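Side-chain contacts in PAC2 family protein (Mycobacterium tuberculosis, PDB 2WAM), which is of unknown function but belongs to the PAC2 family, representing a duplicated gene family of actinobacteria: residues 110-115 with 148-153; 46-51 with 104-109; 99-104 with 160-165; 71-76 with 80-85; 87-92 with 144-149. All coordinates share one frame; numbering follows the deposited sequence.

Four of the five contacts involve one large mixed sheet. Interactions 4 and 5, centres about 12 Å apart, share helix 81-92, which covers one face across neighbouring strands 67-73 and 143-148. Interaction 3 sets helix 156-169 against the opposite face, where Leu-147 joins it to interaction 5. Interactions 2 and 3, centres about 8 Å apart, meet on neighbouring strands 49-51 and 94-101, near the sheet end that strand 44-45 closes. Interaction 1 lies beyond the strand ends, joined to interaction 2 through Asp-153 and to interaction 4 through Glu-73. Along the chain, 4 closes before 3 opens, 2 and 3 cross, and 1 is nested within 3. Interactions 1 and 2 touch the second subunit, 1 and 4 the third.

Interaction 1: residues 110-115 with 148-153; sequences RSRRPL and AGLEPD
In the loop past strand 143-148, where the chain turns a corner at Gly-149, the backbone carbonyl of Glu-151 and the carboxylate of Asp-153 converge on the guanidinium of Arg-112, from the loop leading to strand 115-119. One nitrogen does most of the work. Arg-112 NH2 donates to Glu-151 O at 2.6 Å along a nearly straight line (N-H...O 176°), in the guanidinium plane, and also reaches Asp-153 OD1 at 2.9 Å in a salt bridge. The two flat groups stand 84° apart, and the nitrogen meets this oxygen from above the carboxylate plane. A bend at chi3 (-75°) turns the arginine head into this corner of the PAC2 fold, and Leu-150 CD1 lies over one guanidinium face. A water adds a second route, accepting from Arg-112 NE at 2.6 Å and donating to Asp-153 OD1 at 2.8 Å. Asp-108 N is a third donor to OD1. Asp-153 OD2 pairs with Arg-110 of the third subunit, whose Arg-110 and Arg-113 also bind Glu-151 OE1.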
# COMPACT_ATOMS: atom_id res chain seq x y z
N ARG A 110 -6.18 -12.66 -21.25
CA ARG A 110 -5.86 -13.61 -22.30
C ARG A 110 -6.81 -14.81 -22.37
O ARG A 110 -6.84 -15.49 -23.39
CB ARG A 110 -4.39 -14.02 -22.25
CG ARG A 110 -3.47 -12.96 -22.86
CD ARG A 110 -2.00 -13.24 -22.64
NE ARG A 110 -1.43 -14.15 -23.63
CZ ARG A 110 -1.36 -15.48 -23.47
NH1 ARG A 110 -1.83 -16.05 -22.38
NH2 ARG A 110 -0.82 -16.23 -24.43
N SER A 111 -7.58 -15.07 -21.31
CA SER A 111 -8.63 -16.11 -21.38
C SER A 111 -9.89 -15.49 -21.95
O SER A 111 -10.62 -16.12 -22.69
CB SER A 111 -8.96 -16.73 -20.01
OG SER A 111 -7.88 -17.46 -19.47
N ARG A 112 -10.15 -14.24 -21.59
CA ARG A 112 -11.30 -13.53 -22.13
C ARG A 112 -10.91 -12.22 -22.80
O ARG A 112 -11.10 -11.14 -22.24
CB ARG A 112 -12.34 -13.29 -21.04
CG ARG A 112 -13.05 -14.56 -20.65
CD ARG A 112 -14.15 -14.31 -19.65
NE ARG A 112 -13.63 -14.05 -18.32
CZ ARG A 112 -14.39 -13.88 -17.25
NH1 ARG A 112 -15.71 -13.95 -17.36
NH2 ARG A 112 -13.83 -13.65 -16.08
N ARG A 113 -10.36 -12.31 -24.01
CA ARG A 113 -9.94 -11.13 -24.73
C ARG A 113 -11.15 -10.27 -25.07
O ARG A 113 -12.15 -10.76 -25.58
CB ARG A 113 -9.17 -11.50 -26.00
CG ARG A 113 -8.01 -12.46 -25.76
CD ARG A 113 -7.21 -12.75 -27.04
NE ARG A 113 -5.95 -13.41 -26.74
CZ ARG A 113 -4.81 -12.76 -26.55
NH1 ARG A 113 -4.80 -11.45 -26.66
NH2 ARG A 113 -3.68 -13.42 -26.26
N PRO A 114 -11.06 -8.97 -24.79
CA PRO A 114 -12.11 -8.04 -25.18
C PRO A 114 -12.28 -8.02 -26.68
O PRO A 114 -11.29 -7.92 -27.41
CB PRO A 114 -11.57 -6.70 -24.71
CG PRO A 114 -10.67 -7.03 -23.60
CD PRO A 114 -9.99 -8.29 -24.04
N LEU A 115 -13.52 -8.13 -27.13
CA LEU A 115 -13.85 -8.01 -28.55
C LEU A 115 -13.63 -6.60 -29.06
O LEU A 115 -14.13 -5.63 -28.49
CB LEU A 115 -15.30 -8.40 -28.76
CG LEU A 115 -15.49 -9.88 -29.02
CD1 LEU A 115 -16.96 -10.16 -29.15
CD2 LEU A 115 -14.74 -10.24 -30.28
N ALA A 148 -23.69 -6.63 -11.16
CA ALA A 148 -23.63 -7.22 -12.50
C ALA A 148 -22.31 -6.98 -13.22
O ALA A 148 -21.54 -6.11 -12.84
CB ALA A 148 -24.81 -6.75 -13.37
N GLY A 149 -22.07 -7.78 -14.26
CA GLY A 149 -20.82 -7.75 -15.00
C GLY A 149 -20.19 -9.13 -15.10
O GLY A 149 -20.87 -10.15 -14.96
N LEU A 150 -18.88 -9.17 -15.35
CA LEU A 150 -18.15 -10.43 -15.49
C LEU A 150 -17.87 -11.07 -14.14
O LEU A 150 -17.45 -10.40 -13.21
CB LEU A 150 -16.81 -10.21 -16.19
CG LEU A 150 -16.87 -9.50 -17.54
CD1 LEU A 150 -15.60 -9.74 -18.33
CD2 LEU A 150 -18.06 -9.98 -18.32
N GLU A 151 -18.07 -12.38 -14.04
CA GLU A 151 -17.49 -13.15 -12.95
C GLU A 151 -15.97 -12.98 -12.98
O GLU A 151 -15.34 -13.23 -14.01
CB GLU A 151 -17.85 -14.62 -13.08
CG GLU A 151 -17.25 -15.54 -12.04
CD GLU A 151 -17.51 -16.99 -12.36
OE1 GLU A 151 -17.12 -17.43 -13.46
OE2 GLU A 151 -18.11 -17.70 -11.52
N PRO A 152 -15.37 -12.55 -11.86
CA PRO A 152 -13.91 -12.42 -11.80
C PRO A 152 -13.18 -13.78 -11.93
O PRO A 152 -13.77 -14.82 -11.65
CB PRO A 152 -13.66 -11.84 -10.39
CG PRO A 152 -15.00 -11.50 -9.82
CD PRO A 152 -16.01 -12.31 -10.56
N ASP A 153 -11.93 -13.76 -12.36
CA ASP A 153 -11.09 -14.96 -12.33
C ASP A 153 -10.36 -15.02 -11.00
O ASP A 153 -10.16 -16.08 -10.42
CB ASP A 153 -10.06 -14.95 -13.46
CG ASP A 153 -10.68 -14.99 -14.82
OD1 ASP A 153 -10.99 -13.91 -15.35
OD2 ASP A 153 -10.86 -16.10 -15.36
O HOH W 1 -11.07 -14.42 -18.07

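Interaction 2: residues 46-51 with 104-109; sequences PGMYEL and DELLDY
Met-48 CE touches Leu-106 CD1 at 3.8 Å, a methyl-to-methyl contact between side chains that cross at about a right angle. The CB of Met-48 starts off away from 104-109; CG lies opposite the backbone N (chi1 -165°), and the bend at chi2 (61°) brings the sulfur and methyl back toward it. Beside this pair, Gly-47 O approaches Glu-105 CB at 4.2 Å. Met-48 and Tyr-49 form a classic beta bulge against strand 44-45, at the start of strand 49-51, while Leu-106 belongs to the short, weakly bonded helix 103-106. Phe-101, Phe-159 and Ala-162 also pack on Met-48. Farther along, Tyr-109 OH donates to the anti lone pair of Asp-104 OD1 at 2.6 Å, tying the two ends of 104-109 together. Leu-107 CD2 sits over the centre of the Tyr-109 ring, 3.5 Å above its plane. The second subunit reaches this region: its Trp-156 stacks with Tyr-109, its Glu-157 N also bonds Asp-104 OD1, and its Arg-158 forms a salt bridge with Glu-105 OE1.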
# COMPACT_ATOMS: atom_id res chain seq x y z
N PRO A 46 -9.11 0.19 -1.93
CA PRO A 46 -8.05 0.17 -2.94
C PRO A 46 -7.87 -1.23 -3.54
O PRO A 46 -7.77 -2.23 -2.83
CB PRO A 46 -6.81 0.58 -2.15
CG PRO A 46 -7.34 1.24 -0.90
CD PRO A 46 -8.61 0.54 -0.59
N GLY A 47 -7.85 -1.28 -4.87
CA GLY A 47 -7.71 -2.52 -5.58
C GLY A 47 -8.97 -3.37 -5.61
O GLY A 47 -8.91 -4.53 -6.03
N MET A 48 -10.10 -2.81 -5.17
CA MET A 48 -11.34 -3.57 -5.19
C MET A 48 -12.56 -2.83 -5.75
O MET A 48 -13.27 -3.37 -6.59
CB MET A 48 -11.65 -4.16 -3.82
CG MET A 48 -12.71 -5.25 -3.89
SD MET A 48 -12.19 -6.66 -4.90
CE MET A 48 -13.76 -6.98 -5.63
N TYR A 49 -12.81 -1.62 -5.27
CA TYR A 49 -13.92 -0.82 -5.78
C TYR A 49 -13.81 0.64 -5.41
O TYR A 49 -13.29 0.99 -4.35
CB TYR A 49 -15.27 -1.37 -5.30
CG TYR A 49 -15.52 -1.24 -3.80
CD1 TYR A 49 -16.02 -0.06 -3.25
CD2 TYR A 49 -15.29 -2.31 -2.95
CE1 TYR A 49 -16.27 0.06 -1.89
CE2 TYR A 49 -15.53 -2.19 -1.58
CZ TYR A 49 -16.01 -1.02 -1.06
OH TYR A 49 -16.24 -0.93 0.30
N GLU A 50 -14.31 1.49 -6.30
CA GLU A 50 -14.57 2.89 -6.02
C GLU A 50 -16.06 3.11 -5.74
O GLU A 50 -16.92 2.60 -6.47
CB GLU A 50 -14.19 3.75 -7.22
CG GLU A 50 -12.72 3.89 -7.47
CD GLU A 50 -12.40 5.17 -8.25
OE1 GLU A 50 -13.35 5.94 -8.57
OE2 GLU A 50 -11.20 5.40 -8.51
N LEU A 51 -16.35 3.86 -4.69
CA LEU A 51 -17.71 4.32 -4.45
C LEU A 51 -18.06 5.52 -5.31
O LEU A 51 -17.24 6.41 -5.52
CB LEU A 51 -17.88 4.70 -2.99
CG LEU A 51 -18.01 3.49 -2.08
CD1 LEU A 51 -18.11 3.93 -0.65
CD2 LEU A 51 -19.24 2.68 -2.51
N ASP A 104 -10.26 -4.61 -13.93
CA ASP A 104 -8.89 -4.70 -14.43
C ASP A 104 -7.93 -5.49 -13.51
O ASP A 104 -6.95 -6.07 -13.98
CB ASP A 104 -8.31 -3.33 -14.74
CG ASP A 104 -7.01 -3.40 -15.55
OD1 ASP A 104 -7.02 -3.99 -16.65
OD2 ASP A 104 -5.98 -2.84 -15.10
N GLU A 105 -8.22 -5.48 -12.21
CA GLU A 105 -7.43 -6.24 -11.23
C GLU A 105 -7.91 -7.69 -11.07
O GLU A 105 -7.22 -8.49 -10.43
CB GLU A 105 -7.45 -5.55 -9.86
CG GLU A 105 -6.76 -4.18 -9.80
CD GLU A 105 -5.25 -4.27 -9.91
OE1 GLU A 105 -4.65 -3.38 -10.56
OE2 GLU A 105 -4.65 -5.23 -9.36
N LEU A 106 -9.06 -8.03 -11.64
CA LEU A 106 -9.72 -9.30 -11.33
C LEU A 106 -9.89 -10.19 -12.55
O LEU A 106 -10.41 -11.30 -12.45
CB LEU A 106 -11.09 -9.04 -10.70
CG LEU A 106 -11.14 -8.21 -9.41
CD1 LEU A 106 -12.57 -7.84 -9.10
CD2 LEU A 106 -10.52 -8.96 -8.25
N LEU A 107 -9.45 -9.72 -13.71
CA LEU A 107 -9.72 -10.42 -14.95
C LEU A 107 -8.47 -11.01 -15.61
O LEU A 107 -7.40 -10.38 -15.62
CB LEU A 107 -10.45 -9.48 -15.91
CG LEU A 107 -10.68 -9.96 -17.33
CD1 LEU A 107 -11.79 -11.01 -17.33
CD2 LEU A 107 -11.02 -8.79 -18.24
N ASP A 108 -8.59 -12.22 -16.12
CA ASP A 108 -7.55 -12.79 -16.96
C ASP A 108 -7.85 -12.41 -18.42
O ASP A 108 -8.71 -13.01 -19.07
CB ASP A 108 -7.53 -14.31 -16.80
CG ASP A 108 -6.47 -14.99 -17.66
OD1 ASP A 108 -6.00 -14.41 -18.66
OD2 ASP A 108 -6.14 -16.14 -17.34
N TYR A 109 -7.14 -11.41 -18.92
CA TYR A 109 -7.45 -10.86 -20.24
C TYR A 109 -7.18 -11.81 -21.40
O TYR A 109 -7.87 -11.76 -22.42
CB TYR A 109 -6.68 -9.57 -20.46
CG TYR A 109 -7.31 -8.38 -19.79
CD1 TYR A 109 -6.95 -8.01 -18.51
CD2 TYR A 109 -8.27 -7.62 -20.45
CE1 TYR A 109 -7.51 -6.93 -17.89
CE2 TYR A 109 -8.84 -6.52 -19.84
CZ TYR A 109 -8.45 -6.18 -18.55
OH TYR A 109 -8.98 -5.08 -17.91

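Interaction 3: residues 99-104 with 160-165; sequences ASFAID and ITAVRL
An apolar strand-to-helix contact links Phe-101, at the end of strand 94-101, to Ala-162 and Val-163 of helix 156-169, which lies on one face of the mixed sheet. With CG beside the backbone N (chi1 -70°), the ring projects from the strand and meets the helix through its far end. Its CZ lies 3.9 Å from Val-163 CG2, the two side chains crossing at roughly a right angle. Its CE2 is 4.4 Å from Ala-162 CB, which sits at the ring edge, near the ring plane. The small alanine probably leaves room for the ring end beside the helix; the nearest CA atoms, Phe-101 and Ala-162, are 9.5 Å apart. Phe-159, one turn back along the helix, packs edge-to-face with Phe-101, and Met-48, Leu-131 and Leu-133 also surround it. Just past the ring, an inverse gamma turn centred on Ala-102 ends the strand. With carbon alone meeting carbon, the contact depends on shape and on exclusion of water, and has little of the directionality that a polar bond would impose.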
# COMPACT_ATOMS: atom_id res chain seq x y z
N ALA A 99 -21.01 1.41 -6.91
CA ALA A 99 -19.59 1.04 -6.83
C ALA A 99 -19.08 0.38 -8.12
O ALA A 99 -19.71 -0.52 -8.67
CB ALA A 99 -19.36 0.12 -5.63
N SER A 100 -17.93 0.85 -8.60
CA SER A 100 -17.25 0.19 -9.72
C SER A 100 -16.20 -0.72 -9.14
O SER A 100 -15.30 -0.26 -8.43
CB SER A 100 -16.52 1.19 -10.63
OG SER A 100 -17.31 2.34 -10.86
N PHE A 101 -16.28 -2.00 -9.45
CA PHE A 101 -15.23 -2.91 -9.02
C PHE A 101 -14.03 -2.84 -9.97
O PHE A 101 -14.16 -2.45 -11.13
CB PHE A 101 -15.77 -4.32 -8.83
CG PHE A 101 -16.69 -4.44 -7.65
CD1 PHE A 101 -18.03 -4.12 -7.76
CD2 PHE A 101 -16.20 -4.85 -6.42
CE1 PHE A 101 -18.87 -4.22 -6.66
CE2 PHE A 101 -17.04 -4.96 -5.32
CZ PHE A 101 -18.37 -4.64 -5.44
N ALA A 102 -12.87 -3.17 -9.43
CA ALA A 102 -11.63 -3.13 -10.18
C ALA A 102 -11.52 -4.36 -11.09
O ALA A 102 -10.71 -5.27 -10.86
CB ALA A 102 -10.45 -3.07 -9.20
N ILE A 103 -12.35 -4.39 -12.12
CA ILE A 103 -12.36 -5.52 -13.04
C ILE A 103 -10.96 -5.71 -13.65
O ILE A 103 -10.51 -6.84 -13.82
CB ILE A 103 -13.48 -5.36 -14.11
CG1 ILE A 103 -13.62 -6.62 -14.98
CG2 ILE A 103 -13.23 -4.15 -14.98
CD1 ILE A 103 -13.68 -7.93 -14.20
N ASP A 104 -10.26 -4.61 -13.93
CA ASP A 104 -8.89 -4.70 -14.43
C ASP A 104 -7.93 -5.49 -13.51
O ASP A 104 -6.95 -6.07 -13.98
CB ASP A 104 -8.31 -3.33 -14.74
CG ASP A 104 -7.01 -3.40 -15.55
OD1 ASP A 104 -7.02 -3.99 -16.65
OD2 ASP A 104 -5.98 -2.84 -15.10
N ILE A 160 -15.91 -11.20 -2.63
CA ILE A 160 -17.12 -11.53 -1.89
C ILE A 160 -17.25 -10.75 -0.57
O ILE A 160 -18.32 -10.22 -0.25
CB ILE A 160 -17.20 -13.04 -1.62
CG1 ILE A 160 -17.49 -13.79 -2.93
CG2 ILE A 160 -18.27 -13.33 -0.59
CD1 ILE A 160 -17.04 -15.24 -2.90
N THR A 161 -16.17 -10.66 0.19
CA THR A 161 -16.19 -9.89 1.42
C THR A 161 -16.59 -8.44 1.16
O THR A 161 -17.44 -7.89 1.86
CB THR A 161 -14.83 -9.94 2.12
OG1 THR A 161 -14.60 -11.26 2.60
CG2 THR A 161 -14.81 -8.96 3.29
N ALA A 162 -15.97 -7.82 0.16
CA ALA A 162 -16.33 -6.46 -0.23
C ALA A 162 -17.83 -6.31 -0.55
O ALA A 162 -18.45 -5.34 -0.13
CB ALA A 162 -15.46 -5.97 -1.39
N VAL A 163 -18.41 -7.25 -1.29
CA VAL A 163 -19.84 -7.22 -1.59
C VAL A 163 -20.67 -7.40 -0.31
O VAL A 163 -21.61 -6.65 -0.05
CB VAL A 163 -20.26 -8.29 -2.64
CG1 VAL A 163 -21.77 -8.35 -2.77
CG2 VAL A 163 -19.64 -8.00 -4.00
N ARG A 164 -20.31 -8.40 0.49
CA ARG A 164 -21.00 -8.62 1.75
C ARG A 164 -20.93 -7.39 2.67
O ARG A 164 -21.91 -7.06 3.35
CB ARG A 164 -20.44 -9.86 2.45
CG ARG A 164 -20.97 -10.05 3.86
CD ARG A 164 -20.60 -11.39 4.42
NE ARG A 164 -19.19 -11.46 4.73
CZ ARG A 164 -18.66 -11.02 5.86
NH1 ARG A 164 -19.45 -10.47 6.77
NH2 ARG A 164 -17.36 -11.12 6.07
N LEU A 165 -19.78 -6.71 2.68
CA LEU A 165 -19.62 -5.52 3.51
C LEU A 165 -20.41 -4.32 2.96
O LEU A 165 -20.90 -3.50 3.73
CB LEU A 165 -18.14 -5.18 3.70
CG LEU A 165 -17.83 -3.93 4.53
CD1 LEU A 165 -16.44 -4.06 5.15
CD2 LEU A 165 -17.95 -2.62 3.73

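Interaction 4: residues 71-76 with 80-85; sequences ALEGFS and HAIRLA
Arg-83, whose aliphatic stem lies against Glu-73, sends NH2 in a salt bridge to Asp-249 OD2, and the same oxygen receives a hydrogen bond from His-80 ND1. His-80 ND1 also lies at the edge of the Arg-83 guanidinium, in its plane. Glu-73 meets the aliphatic part of the arginine instead: its OE2 is 3.7 Å from both Arg-83 CB and CG, while the charged atoms Glu-73 OE1 and Arg-83 NE remain 4.7 Å apart. The two opposite charges probably attract without touching, their planes 62° apart. Deeper in, Ile-82 fills the gap between helix and strand. Its CG2, placed opposite the backbone N by chi1 of -47°, packs 3.6 Å from Ala-71 CB and also lies over the peptide link to Leu-72. Its CG1 is 4.2 Å from Ser-76 O, in the connecting loop; Ser-76 OG bonds to Thr-180 O. The short axes of strand 71-73 and helix 81-85 pass 7.6 Å apart with a signed crossing angle of -131°. This is the strand-to-helix half of a beta-alpha-beta crossover, in which helix 81-92 leads from strand 67-73 to strand 94-101, parallel to it with two strands between, in the mixed sheet of an alpha/beta fold.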
# COMPACT_ATOMS: atom_id res chain seq x y z
N ALA A 71 -25.95 -10.81 -10.74
CA ALA A 71 -25.98 -11.41 -12.07
C ALA A 71 -24.61 -11.36 -12.73
O ALA A 71 -24.22 -10.33 -13.27
CB ALA A 71 -27.01 -10.70 -12.95
N LEU A 72 -23.89 -12.47 -12.69
CA LEU A 72 -22.51 -12.53 -13.16
C LEU A 72 -22.31 -13.50 -14.33
O LEU A 72 -22.83 -14.62 -14.33
CB LEU A 72 -21.55 -12.84 -11.99
CG LEU A 72 -21.65 -11.93 -10.76
CD1 LEU A 72 -20.71 -12.37 -9.66
CD2 LEU A 72 -21.37 -10.48 -11.14
N GLU A 73 -21.56 -13.06 -15.33
CA GLU A 73 -21.34 -13.85 -16.54
C GLU A 73 -19.96 -14.48 -16.53
O GLU A 73 -19.00 -13.86 -16.08
CB GLU A 73 -21.46 -12.97 -17.77
CG GLU A 73 -22.55 -11.93 -17.68
CD GLU A 73 -22.41 -10.88 -18.75
OE1 GLU A 73 -21.79 -11.17 -19.80
OE2 GLU A 73 -22.92 -9.76 -18.55
N GLY A 74 -19.86 -15.70 -17.05
CA GLY A 74 -18.59 -16.39 -17.11
C GLY A 74 -18.62 -17.78 -16.50
O GLY A 74 -17.73 -18.59 -16.75
N PHE A 75 -19.65 -18.06 -15.71
CA PHE A 75 -19.82 -19.37 -15.11
C PHE A 75 -20.62 -20.30 -16.02
O PHE A 75 -20.07 -21.18 -16.66
CB PHE A 75 -20.52 -19.25 -13.75
CG PHE A 75 -20.82 -20.57 -13.09
CD1 PHE A 75 -22.05 -20.80 -12.50
CD2 PHE A 75 -19.87 -21.58 -13.07
CE1 PHE A 75 -22.33 -22.00 -11.90
CE2 PHE A 75 -20.15 -22.79 -12.47
CZ PHE A 75 -21.37 -23.00 -11.88
N SER A 76 -21.92 -20.08 -16.07
CA SER A 76 -22.79 -20.80 -16.98
C SER A 76 -23.78 -19.80 -17.55
O SER A 76 -24.56 -19.22 -16.80
CB SER A 76 -23.54 -21.91 -16.25
OG SER A 76 -24.61 -22.41 -17.04
N HIS A 80 -27.61 -16.93 -22.85
CA HIS A 80 -27.08 -15.63 -22.46
C HIS A 80 -28.05 -14.97 -21.48
O HIS A 80 -28.11 -13.74 -21.39
CB HIS A 80 -26.84 -14.76 -23.68
CG HIS A 80 -25.94 -15.40 -24.71
ND1 HIS A 80 -26.11 -15.22 -26.07
CD2 HIS A 80 -24.88 -16.23 -24.57
CE1 HIS A 80 -25.19 -15.91 -26.71
NE2 HIS A 80 -24.44 -16.54 -25.83
N ALA A 81 -28.79 -15.78 -20.73
CA ALA A 81 -29.88 -15.28 -19.91
C ALA A 81 -29.47 -14.29 -18.81
O ALA A 81 -30.22 -13.37 -18.49
CB ALA A 81 -30.69 -16.42 -19.32
N ILE A 82 -28.28 -14.48 -18.24
CA ILE A 82 -27.77 -13.58 -17.21
C ILE A 82 -27.46 -12.20 -17.79
O ILE A 82 -27.86 -11.17 -17.23
CB ILE A 82 -26.49 -14.11 -16.55
CG1 ILE A 82 -26.62 -15.58 -16.17
CG2 ILE A 82 -26.13 -13.27 -15.32
CD1 ILE A 82 -27.06 -15.79 -14.77
N ARG A 83 -26.72 -12.16 -18.89
CA ARG A 83 -26.38 -10.90 -19.50
C ARG A 83 -27.67 -10.15 -19.85
O ARG A 83 -27.82 -8.98 -19.52
CB ARG A 83 -25.51 -11.12 -20.75
CG ARG A 83 -25.17 -9.82 -21.48
CD ARG A 83 -24.27 -10.04 -22.68
NE ARG A 83 -24.69 -11.13 -23.56
CZ ARG A 83 -25.54 -11.01 -24.58
NH1 ARG A 83 -26.10 -9.84 -24.88
NH2 ARG A 83 -25.83 -12.07 -25.33
N LEU A 84 -28.59 -10.85 -20.50
CA LEU A 84 -29.83 -10.24 -20.97
C LEU A 84 -30.67 -9.65 -19.84
O LEU A 84 -31.22 -8.55 -19.97
CB LEU A 84 -30.65 -11.26 -21.76
CG LEU A 84 -29.99 -11.68 -23.08
CD1 LEU A 84 -30.79 -12.80 -23.74
CD2 LEU A 84 -29.85 -10.47 -24.01
N ALA A 85 -30.77 -10.38 -18.73
CA ALA A 85 -31.59 -9.93 -17.62
C ALA A 85 -31.00 -8.70 -16.96
O ALA A 85 -31.71 -7.75 -16.64
CB ALA A 85 -31.81 -11.05 -16.60

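Interaction 5: residues 87-92 with 144-149; sequences AHLKAA and FLLLAG
Phe-144 brings one rim atom of its ring, CE1, to 4.5 Å from Leu-89 CD1, a loose approach at the outer limit of contact; Leu-136 of the adjoining strand also packs against this ring. The other flat group of the two segments, the His-88 imidazole, belongs to a different side of the helix and carries Ala-92 CB on one face, 3.7 Å above its plane and offset toward the rim. The contact itself is made by Leu-146, whose two methyls are divided between neighbouring helix residues. Its CD1 faces Leu-89 CD1 at 4.3 Å, whereas its CD2 lies 3.8 Å from Lys-90 CG and 4.1 Å from Lys-90 CD. Chi1 of 172° sets the Leu-146 branch point opposite its own nitrogen, and the leucine crosses the lysine chain at about a right angle. Only the hydrocarbon part of Lys-90 is used here. A bend at chi3 (71°) carries its amino group onward to a salt bridge with Glu-130, while its CG and CD stay on the leucine. Leu-89 and Leu-146 are the nearest backbone pair, with CA atoms 8.7 Å apart. Helix 81-92 thus rests on strand 143-148, which is flanked by strands 131-137 and 67-73, while Leu-258 of helix 251-265 packs against Leu-89 and His-88.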
# COMPACT_ATOMS: atom_id res chain seq x y z
N ALA A 87 -29.01 -6.55 -18.42
CA ALA A 87 -29.04 -5.47 -19.39
C ALA A 87 -30.43 -4.84 -19.42
O ALA A 87 -30.57 -3.63 -19.59
CB ALA A 87 -28.65 -5.96 -20.79
N HIS A 88 -31.44 -5.68 -19.24
CA HIS A 88 -32.81 -5.19 -19.31
C HIS A 88 -33.16 -4.32 -18.13
O HIS A 88 -33.71 -3.23 -18.30
CB HIS A 88 -33.83 -6.31 -19.46
CG HIS A 88 -35.23 -5.79 -19.54
ND1 HIS A 88 -35.70 -5.09 -20.63
CD2 HIS A 88 -36.24 -5.81 -18.64
CE1 HIS A 88 -36.95 -4.73 -20.40
NE2 HIS A 88 -37.30 -5.15 -19.20
N LEU A 89 -32.86 -4.80 -16.93
CA LEU A 89 -33.04 -3.98 -15.74
C LEU A 89 -32.38 -2.61 -15.89
O LEU A 89 -33.01 -1.58 -15.69
CB LEU A 89 -32.52 -4.70 -14.49
CG LEU A 89 -33.24 -5.97 -14.05
CD1 LEU A 89 -32.52 -6.62 -12.86
CD2 LEU A 89 -34.68 -5.67 -13.72
N LYS A 90 -31.10 -2.59 -16.25
CA LYS A 90 -30.38 -1.32 -16.38
C LYS A 90 -30.97 -0.39 -17.45
O LYS A 90 -30.90 0.82 -17.33
CB LYS A 90 -28.90 -1.57 -16.64
CG LYS A 90 -28.21 -2.35 -15.53
CD LYS A 90 -26.99 -3.12 -16.05
CE LYS A 90 -25.86 -2.18 -16.41
NZ LYS A 90 -24.92 -2.80 -17.38
N ALA A 91 -31.56 -0.97 -18.49
CA ALA A 91 -32.12 -0.21 -19.61
C ALA A 91 -33.54 0.29 -19.36
O ALA A 91 -33.95 1.33 -19.87
CB ALA A 91 -32.09 -1.07 -20.88
N ALA A 92 -34.30 -0.46 -18.57
CA ALA A 92 -35.71 -0.20 -18.39
C ALA A 92 -36.03 0.62 -17.13
O ALA A 92 -37.08 1.25 -17.04
CB ALA A 92 -36.49 -1.52 -18.39
N PHE A 144 -33.65 -0.81 -5.16
CA PHE A 144 -32.98 -2.09 -4.97
C PHE A 144 -31.59 -2.05 -5.58
O PHE A 144 -31.26 -1.14 -6.33
CB PHE A 144 -33.82 -3.28 -5.48
CG PHE A 144 -34.04 -3.31 -6.97
CD1 PHE A 144 -33.29 -4.14 -7.78
CD2 PHE A 144 -35.04 -2.54 -7.56
CE1 PHE A 144 -33.52 -4.20 -9.15
CE2 PHE A 144 -35.27 -2.59 -8.93
CZ PHE A 144 -34.50 -3.42 -9.73
N LEU A 145 -30.77 -3.04 -5.23
CA LEU A 145 -29.40 -3.10 -5.73
C LEU A 145 -29.22 -4.20 -6.78
O LEU A 145 -29.86 -5.26 -6.73
CB LEU A 145 -28.41 -3.29 -4.58
CG LEU A 145 -28.34 -2.14 -3.57
CD1 LEU A 145 -27.43 -2.48 -2.40
CD2 LEU A 145 -27.89 -0.87 -4.27
N LEU A 146 -28.33 -3.93 -7.73
CA LEU A 146 -27.99 -4.90 -8.76
C LEU A 146 -26.49 -4.99 -8.86
O LEU A 146 -25.84 -3.99 -9.13
CB LEU A 146 -28.55 -4.49 -10.13
CG LEU A 146 -28.07 -5.36 -11.31
CD1 LEU A 146 -28.52 -6.81 -11.17
CD2 LEU A 146 -28.52 -4.80 -12.65
N LEU A 147 -25.95 -6.17 -8.62
CA LEU A 147 -24.53 -6.46 -8.86
C LEU A 147 -24.39 -7.22 -10.18
O LEU A 147 -24.92 -8.32 -10.32
CB LEU A 147 -23.97 -7.32 -7.72
CG LEU A 147 -22.52 -7.80 -7.89
CD1 LEU A 147 -21.53 -6.64 -7.79
CD2 LEU A 147 -22.21 -8.87 -6.89
N ALA A 148 -23.69 -6.63 -11.16
CA ALA A 148 -23.63 -7.22 -12.50
C ALA A 148 -22.31 -6.98 -13.22
O ALA A 148 -21.54 -6.11 -12.84
CB ALA A 148 -24.81 -6.75 -13.37
N GLY A 149 -22.07 -7.78 -14.26
CA GLY A 149 -20.82 -7.75 -15.00
C GLY A 149 -20.19 -9.13 -15.10
O GLY A 149 -20.87 -10.15 -14.96